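Local atomic coordinates of endonuclease 8-like L720 (Acanthamoeba polyphaga mimivirus, PDB entry 4MB7), a protein that belongs to the endonuclease VIII-like relatives of the formamidopyrimidine-DNA glycosylase family, with an H2TH domain and a bound zinc ion. Residues A3-I6 with R7-E11. Numbering follows the deposited sequence.
Sequences APRI and RITYE. With SO4 (sulfate ion), chain C.
The guanidinium of Arg-5 has the terminal methyl of Ile-8 over one face, CD1 standing 3.9 Å above the plane near its centre, while a sulfate ion, probably from the crystallisation liquor, meets its edge. Arg-5 NH1 donates to sulfate O4 at 3.2 Å, and Arg-5 NH2 donates to O3 with an N-H...O angle of 159°. Bends at chi2 (54°) and chi3 turn the arginine outward and somewhat forward along the helix, bringing its plane against Ile-8. The second flat group, the Arg-7 guanidinium, forms a salt bridge with Glu-11 one turn on, Arg-7 NE donating to Glu-11 OE2 at 2.9 Å from 53° out of the carboxylate plane, and Tyr-223 adds a cation-pi contact.

Pro-4, preceded by a cis peptide, sits at the N-cap position just before helix 5-13. Its carbonyl O accepts from Ile-8 N at 3.0 Å. Arg-5 O takes two bonds from Thr-9, one from the backbone N and one from OG1, each 2.9 Å long and from opposite faces of the carbonyl plane.

Helix 5-13 packs between helix 205-230, touched by Pro-4 and Ile-8, and strands 50-56 and 63-70, met by Ile-6 and Thr-9. The paired guanidinium bonds are consistent with a spot that can hold an anion, where Arg-5, Lys-12 and Arg-229 converge on the sulfate, whereas Thr-9 keeps its hydroxyl satisfied within the helix.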
# COMPACT_ATOMS: atom_id res chain seq x y z
N ALA A 3 3.13 2.99 1.39
CA ALA A 3 4.18 2.46 2.24
C ALA A 3 4.85 3.59 3.03
O ALA A 3 4.99 4.70 2.52
CB ALA A 3 5.21 1.71 1.40
N PRO A 4 5.27 3.31 4.28
CA PRO A 4 5.16 2.03 4.97
C PRO A 4 3.94 1.95 5.89
O PRO A 4 3.96 1.16 6.84
CB PRO A 4 6.43 2.01 5.82
CG PRO A 4 6.59 3.45 6.21
CD PRO A 4 6.06 4.28 5.05
N ARG A 5 2.91 2.75 5.62
CA ARG A 5 1.72 2.77 6.47
C ARG A 5 0.96 1.43 6.44
O ARG A 5 0.34 1.04 7.42
CB ARG A 5 0.79 3.92 6.07
CG ARG A 5 -0.48 4.03 6.90
CD ARG A 5 -0.18 4.11 8.40
NE ARG A 5 0.80 5.15 8.72
CZ ARG A 5 1.09 5.55 9.95
NH1 ARG A 5 0.46 5.01 10.99
NH2 ARG A 5 1.99 6.50 10.15
N ILE A 6 1.03 0.74 5.31
CA ILE A 6 0.39 -0.57 5.19
C ILE A 6 1.07 -1.58 6.12
O ILE A 6 0.40 -2.32 6.84
CB ILE A 6 0.39 -1.09 3.74
CG1 ILE A 6 -0.49 -0.21 2.85
CG2 ILE A 6 -0.12 -2.52 3.68
CD1 ILE A 6 0.28 0.83 2.08
N ARG A 7 2.40 -1.60 6.09
CA ARG A 7 3.18 -2.45 6.99
C ARG A 7 2.89 -2.12 8.45
O ARG A 7 2.71 -3.02 9.27
CB ARG A 7 4.68 -2.31 6.72
CG ARG A 7 5.54 -2.95 7.79
CD ARG A 7 7.02 -2.89 7.44
NE ARG A 7 7.86 -3.20 8.59
CZ ARG A 7 9.07 -3.74 8.51
NH1 ARG A 7 9.59 -4.04 7.33
NH2 ARG A 7 9.77 -3.98 9.61
N ILE A 8 2.84 -0.83 8.75
CA ILE A 8 2.56 -0.36 10.11
C ILE A 8 1.20 -0.85 10.60
O ILE A 8 1.07 -1.31 11.73
CB ILE A 8 2.63 1.18 10.18
CG1 ILE A 8 4.08 1.65 10.01
CG2 ILE A 8 2.07 1.68 11.50
CD1 ILE A 8 4.23 3.15 9.82
N THR A 9 0.20 -0.76 9.73
CA THR A 9 -1.14 -1.23 10.06
C THR A 9 -1.12 -2.74 10.29
O THR A 9 -1.71 -3.24 11.25
CB THR A 9 -2.14 -0.91 8.93
OG1 THR A 9 -2.19 0.51 8.73
CG2 THR A 9 -3.54 -1.41 9.28
N TYR A 10 -0.42 -3.45 9.41
CA TYR A 10 -0.24 -4.89 9.53
C TYR A 10 0.39 -5.29 10.87
O TYR A 10 -0.07 -6.21 11.54
CB TYR A 10 0.59 -5.42 8.36
CG TYR A 10 1.27 -6.74 8.61
CD1 TYR A 10 0.54 -7.93 8.59
CD2 TYR A 10 2.64 -6.82 8.85
CE1 TYR A 10 1.16 -9.15 8.82
CE2 TYR A 10 3.26 -8.03 9.07
CZ TYR A 10 2.52 -9.19 9.05
OH TYR A 10 3.14 -10.40 9.28
N GLU A 11 1.46 -4.59 11.25
CA GLU A 11 2.15 -4.88 12.49
C GLU A 11 1.28 -4.62 13.72
O GLU A 11 1.44 -5.27 14.75
CB GLU A 11 3.46 -4.09 12.58
CG GLU A 11 4.51 -4.51 11.55
CD GLU A 11 5.75 -3.65 11.59
OE1 GLU A 11 5.68 -2.52 12.11
OE2 GLU A 11 6.80 -4.10 11.09
S SO4 C . 1.16 7.05 14.33
O1 SO4 C . 2.01 7.17 15.53
O2 SO4 C . -0.07 7.82 14.57
O3 SO4 C . 1.89 7.63 13.18
O4 SO4 C . 0.82 5.64 14.11